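Local coordinates for uncharacterized protein DUF1185 (Bordetella bronchiseptica RB50, PDB 3BYQ) that is of unknown biochemical function but adopts a variant of the Bacillus chorismate mutase fold and may play a role in amino-acid metabolism, at residues T17-P25 against G171-G179. Sequence-based numbering, arbitrary orientation.
With EDO (1,2-ethanediol), chain R; EDO (1,2-ethanediol), chain P; EDO (1,2-ethanediol), chain C.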
ATOM      1  N   THR B  17      -7.860  17.679 -14.850  1.00 17.23           N
ATOM      2  CA  THR B  17      -8.950  17.776 -13.886  1.00 15.34           C
ATOM      3  C   THR B  17     -10.002  18.785 -14.339  1.00 16.03           C
ATOM      4  O   THR B  17      -9.728  19.971 -14.543  1.00 16.79           O
ATOM      5  CB  THR B  17      -8.427  18.183 -12.507  1.00 19.36           C
ATOM      6  OG1 THR B  17      -7.451  17.227 -12.067  1.00 20.40           O
ATOM      7  CG2 THR B  17      -9.569  18.255 -11.490  1.00 19.36           C
ATOM      8  N   TYR B  18     -11.212  18.281 -14.498  1.00 16.20           N
ATOM      9  CA  TYR B  18     -12.332  19.077 -14.975  1.00 16.80           C
ATOM     10  C   TYR B  18     -13.065  19.777 -13.830  1.00 17.84           C
ATOM     11  O   TYR B  18     -13.619  20.865 -13.987  1.00 18.87           O
ATOM     12  CB  TYR B  18     -13.312  18.204 -15.763  1.00 18.59           C
ATOM     13  CG  TYR B  18     -12.689  17.677 -16.994  1.00 19.39           C
ATOM     14  CD1 TYR B  18     -12.524  18.488 -18.107  1.00 21.74           C
ATOM     15  CD2 TYR B  18     -12.211  16.380 -17.053  1.00 20.38           C
ATOM     16  CE1 TYR B  18     -11.916  18.004 -19.250  1.00 20.54           C
ATOM     17  CE2 TYR B  18     -11.604  15.894 -18.177  1.00 24.12           C
ATOM     18  CZ  TYR B  18     -11.436  16.717 -19.272  1.00 24.20           C
ATOM     19  OH  TYR B  18     -10.825  16.234 -20.412  1.00 28.18           O
ATOM     20  N   HIS B  19     -13.112  19.092 -12.694  1.00 18.20           N
ATOM     21  CA  HIS B  19     -13.782  19.600 -11.499  1.00 18.44           C
ATOM     22  C   HIS B  19     -13.453  18.722 -10.314  1.00 19.01           C
ATOM     23  O   HIS B  19     -12.844  17.669 -10.484  1.00 18.82           O
ATOM     24  CB  HIS B  19     -15.316  19.608 -11.678  1.00 18.33           C
ATOM     25  CG  HIS B  19     -15.939  18.247 -11.748  1.00 16.99           C
ATOM     26  ND1 HIS B  19     -16.205  17.487 -10.629  1.00 16.83           N
ATOM     27  CD2 HIS B  19     -16.386  17.533 -12.798  1.00 18.32           C
ATOM     28  CE1 HIS B  19     -16.788  16.360 -10.995  1.00 17.66           C
ATOM     29  NE2 HIS B  19     -16.899  16.358 -12.307  1.00 18.51           N
ATOM     30  N   GLU B  20     -13.895  19.186  -9.146  1.00 20.01           N
ATOM     31  CA  GLU B  20     -13.880  18.396  -7.898  1.00 21.08           C
ATOM     32  C   GLU B  20     -15.197  18.595  -7.154  1.00 21.79           C
ATOM     33  O   GLU B  20     -15.245  19.026  -5.998  1.00 22.22           O
ATOM     34  CB  GLU B  20     -12.672  18.661  -7.021  1.00 22.98           C
ATOM     35  CG  GLU B  20     -12.487  17.489  -6.081  1.00 22.63           C
ATOM     36  CD  GLU B  20     -11.387  17.671  -5.081  1.00 23.09           C
ATOM     37  OE1 GLU B  20     -10.762  18.745  -4.965  1.00 18.32           O
ATOM     38  OE2 GLU B  20     -11.149  16.697  -4.385  1.00 23.77           O
ATOM     39  N   ASN B  21     -16.255  18.333  -7.917  1.00 21.72           N
ATOM     40  CA  ASN B  21     -17.654  18.360  -7.484  1.00 22.48           C
ATOM     41  C   ASN B  21     -18.256  19.738  -7.225  1.00 23.24           C
ATOM     42  O   ASN B  21     -19.324  19.878  -6.622  1.00 25.03           O
ATOM     43  CB  ASN B  21     -17.859  17.368  -6.310  1.00 24.03           C
ATOM     44  CG  ASN B  21     -17.463  15.907  -6.698  1.00 30.18           C
ATOM     45  OD1 ASN B  21     -16.634  15.244  -6.032  1.00 33.44           O
ATOM     46  ND2 ASN B  21     -18.018  15.432  -7.806  1.00 29.58           N
ATOM     47  N   GLY B  22     -17.551  20.751  -7.702  1.00 21.64           N
ATOM     48  CA  GLY B  22     -17.965  22.140  -7.616  1.00 23.30           C
ATOM     49  C   GLY B  22     -18.220  22.652  -9.021  1.00 24.60           C
ATOM     50  O   GLY B  22     -18.122  21.893  -9.983  1.00 24.33           O
ATOM     51  N   PRO B  23     -18.517  23.944  -9.158  1.00 24.82           N
ATOM     52  CA  PRO B  23     -18.731  24.530 -10.484  1.00 25.27           C
ATOM     53  C   PRO B  23     -17.462  24.439 -11.309  1.00 22.72           C
ATOM     54  O   PRO B  23     -16.399  24.919 -10.898  1.00 25.90           O
ATOM     55  CB  PRO B  23     -19.105  25.977 -10.179  1.00 28.74           C
ATOM     56  CG  PRO B  23     -19.074  26.140  -8.716  1.00 29.55           C
ATOM     57  CD  PRO B  23     -18.495  24.951  -8.086  1.00 26.28           C
ATOM     58  N   ALA B  24     -17.561  23.797 -12.454  1.00 24.59           N
ATOM     59  CA  ALA B  24     -16.380  23.522 -13.255  1.00 25.49           C
ATOM     60  C   ALA B  24     -15.791  24.804 -13.812  1.00 26.71           C
ATOM     61  O   ALA B  24     -16.527  25.687 -14.204  1.00 28.88           O
ATOM     62  CB  ALA B  24     -16.693  22.533 -14.385  1.00 26.53           C
ATOM     63  N   PRO B  25     -14.463  24.923 -13.839  1.00 24.65           N
ATOM     64  CA  PRO B  25     -13.869  26.110 -14.424  1.00 26.99           C
ATOM     65  C   PRO B  25     -13.937  26.056 -15.940  1.00 28.16           C
ATOM     66  O   PRO B  25     -14.083  24.995 -16.506  1.00 24.61           O
ATOM     67  CB  PRO B  25     -12.421  26.030 -13.954  1.00 28.57           C
ATOM     68  CG  PRO B  25     -12.188  24.604 -13.798  1.00 27.49           C
ATOM     69  CD  PRO B  25     -13.437  24.038 -13.277  1.00 24.76           C
ATOM     70  N   GLY B 171      -2.300  25.886 -14.344  1.00 17.96           N
ATOM     71  CA  GLY B 171      -3.060  26.878 -13.604  1.00 18.45           C
ATOM     72  C   GLY B 171      -3.317  26.578 -12.157  1.00 18.43           C
ATOM     73  O   GLY B 171      -2.632  25.773 -11.552  1.00 18.03           O
ATOM     74  N   ALA B 172      -4.376  27.223 -11.675  1.00 17.94           N
ATOM     75  CA  ALA B 172      -4.833  27.156 -10.278  1.00 17.51           C
ATOM     76  C   ALA B 172      -5.643  25.904  -9.986  1.00 19.20           C
ATOM     77  O   ALA B 172      -6.111  25.209 -10.904  1.00 18.64           O
ATOM     78  CB  ALA B 172      -5.663  28.389  -9.954  1.00 17.96           C
ATOM     79  N   ARG B 173      -5.825  25.626  -8.706  1.00 18.05           N
ATOM     80  CA  ARG B 173      -6.767  24.560  -8.308  1.00 18.74           C
ATOM     81  C   ARG B 173      -8.130  24.844  -8.967  1.00 16.00           C
ATOM     82  O   ARG B 173      -8.565  26.009  -9.081  1.00 16.89           O
ATOM     83  CB  ARG B 173      -6.985  24.506  -6.812  1.00 17.26           C
ATOM     84  CG  ARG B 173      -5.750  24.159  -5.988  1.00 16.49           C
ATOM     85  CD  ARG B 173      -6.056  23.981  -4.486  1.00 15.91           C
ATOM     86  NE  ARG B 173      -6.573  25.209  -3.896  1.00 16.23           N
ATOM     87  CZ  ARG B 173      -5.815  26.249  -3.587  1.00 17.54           C
ATOM     88  NH1 ARG B 173      -4.513  26.233  -3.803  1.00 18.38           N
ATOM     89  NH2 ARG B 173      -6.388  27.324  -3.069  1.00 18.67           N
ATOM     90  N   VAL B 174      -8.836  23.787  -9.318  1.00 17.49           N
ATOM     91  CA  VAL B 174     -10.107  23.948 -10.072  1.00 17.12           C
ATOM     92  C   VAL B 174     -11.202  24.699  -9.354  1.00 17.91           C
ATOM     93  O   VAL B 174     -12.029  25.316 -10.017  1.00 20.52           O
ATOM     94  CB  VAL B 174     -10.669  22.591 -10.621  1.00 19.26           C
ATOM     95  CG1 VAL B 174      -9.686  22.025 -11.661  1.00 20.19           C
ATOM     96  CG2 VAL B 174     -10.908  21.634  -9.438  1.00 16.31           C
ATOM     97  N   HIS B 175     -11.170  24.686  -8.020  1.00 18.13           N
ATOM     98  CA  HIS B 175     -12.145  25.426  -7.186  1.00 17.48           C
ATOM     99  C   HIS B 175     -11.473  26.335  -6.183  1.00 17.94           C
ATOM    100  O   HIS B 175     -11.972  26.545  -5.098  1.00 18.02           O
ATOM    101  CB  HIS B 175     -13.134  24.498  -6.468  1.00 17.94           C
ATOM    102  CG  HIS B 175     -13.843  23.583  -7.396  1.00 16.42           C
ATOM    103  ND1 HIS B 175     -14.409  24.006  -8.583  1.00 19.68           N
ATOM    104  CD2 HIS B 175     -14.080  22.257  -7.309  1.00 20.74           C
ATOM    105  CE1 HIS B 175     -14.943  22.962  -9.195  1.00 21.07           C
ATOM    106  NE2 HIS B 175     -14.766  21.895  -8.440  1.00 20.26           N
ATOM    107  N   ALA B 176     -10.341  26.886  -6.570  1.00 17.14           N
ATOM    108  CA  ALA B 176      -9.629  27.833  -5.706  1.00 16.59           C
ATOM    109  C   ALA B 176     -10.560  28.965  -5.286  1.00 18.27           C
ATOM    110  O   ALA B 176     -11.187  29.655  -6.132  1.00 16.40           O
ATOM    111  CB  ALA B 176      -8.378  28.366  -6.373  1.00 16.14           C
ATOM    112  N   ARG B 177     -10.619  29.168  -3.976  1.00 16.89           N
ATOM    113  CA  ARG B 177     -11.486  30.189  -3.362  1.00 18.45           C
ATOM    114  C   ARG B 177     -11.122  30.658  -1.959  1.00 15.83           C
ATOM    115  O   ARG B 177     -11.994  31.002  -1.178  1.00 17.43           O
ATOM    116  CB  ARG B 177     -12.916  29.672  -3.389  1.00 18.09           C
ATOM    117  CG  ARG B 177     -13.181  28.416  -2.581  1.00 19.41           C
ATOM    118  CD  ARG B 177     -14.509  27.836  -3.029  1.00 20.49           C
ATOM    119  NE  ARG B 177     -15.022  26.739  -2.192  1.00 18.96           N
ATOM    120  CZ  ARG B 177     -14.746  25.448  -2.374  1.00 16.21           C
ATOM    121  NH1 ARG B 177     -13.868  25.045  -3.278  1.00 16.57           N
ATOM    122  NH2 ARG B 177     -15.329  24.545  -1.606  1.00 18.66           N
ATOM    123  N   LEU B 178      -9.822  30.732  -1.691  1.00 16.21           N
ATOM    124  CA  LEU B 178      -9.322  31.103  -0.371  1.00 17.81           C
ATOM    125  C   LEU B 178      -8.599  32.425  -0.308  1.00 18.88           C
ATOM    126  O   LEU B 178      -7.897  32.715   0.668  1.00 18.98           O
ATOM    127  CB  LEU B 178      -8.432  30.008   0.197  1.00 17.34           C
ATOM    128  CG  LEU B 178      -9.157  28.685   0.458  1.00 15.94           C
ATOM    129  CD1 LEU B 178      -8.138  27.616   0.836  1.00 15.07           C
ATOM    130  CD2 LEU B 178     -10.283  28.791   1.474  1.00 17.01           C
ATOM    131  N   GLY B 179      -8.770  33.223  -1.343  1.00 19.36           N
ATOM    132  CA  GLY B 179      -8.166  34.547  -1.378  1.00 20.28           C
ATOM    133  C   GLY B 179      -6.665  34.436  -1.436  1.00 19.97           C
ATOM    134  O   GLY B 179      -6.135  33.588  -2.137  1.00 18.56           O
TER
HETATM  135  C1  EDO R 197     -14.716  28.774  -7.445  1.00 40.85           C
HETATM  136  O1  EDO R 197     -13.303  28.955  -7.655  1.00 42.95           O
HETATM  137  C2  EDO R 197     -15.200  27.367  -7.827  1.00 33.83           C
HETATM  138  O2  EDO R 197     -14.820  26.923  -9.146  1.00 37.64           O
HETATM  139  C1  EDO P 195      -7.954  25.475 -13.482  1.00 25.68           C
HETATM  140  O1  EDO P 195      -6.545  25.693 -13.563  1.00 22.83           O
HETATM  141  C2  EDO P 195      -8.646  26.626 -12.810  1.00 32.15           C
HETATM  142  O2  EDO P 195      -8.398  27.838 -13.532  1.00 34.30           O
HETATM  143  C1  EDO C 202     -11.808  36.017  -0.977  1.00 56.16           C
HETATM  144  O1  EDO C 202     -11.150  36.744   0.070  1.00 59.43           O
HETATM  145  C2  EDO C 202     -12.260  34.661  -0.450  1.00 55.91           C
HETATM  146  O2  EDO C 202     -13.084  34.005  -1.422  1.00 60.46           O
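Val174 meets the 17-25 loop with both methyls. CG1, anti to its own carbonyl carbon (chi1 -65°), lies 3.8 Å from Thr17 CG2, the side chains crossing at about a right angle. Val174 CG2 rests 3.9 Å from Glu20 N and also lies over the ring centre of its own neighbour, His175. Pro25 packs on the valine through CG, 4.1 Å from Val174 CB. At His175, Glu20 N donates to NE2 over 2.9 Å; the N-H...N angle of 161° is nearly straight, although the donor stands 32° out of the ring plane. Gly22 CA makes a CH-pi contact 3.7 Å from the ring centroid, over the face opposite Val174 CG2, sandwiching the ring. At its edge, His175 ND1 is hydrogen-bonded to O2 of an ethanediol, probably from the crystallisation liquor, at 3.0 Å. Farther on, Arg177 NH1 donates to His175 O (3.0 Å), while Arg177 NH2 forms a salt bridge with Glu91 of the second subunit. Glu20 OE2 forms one with Arg158 of the third subunit, placing this junction of strand-end loops at subunit interfaces. NE2 thus serves as acceptor, and the bonds at both ring nitrogens, with the two face contacts, fix the rotation of the imidazole.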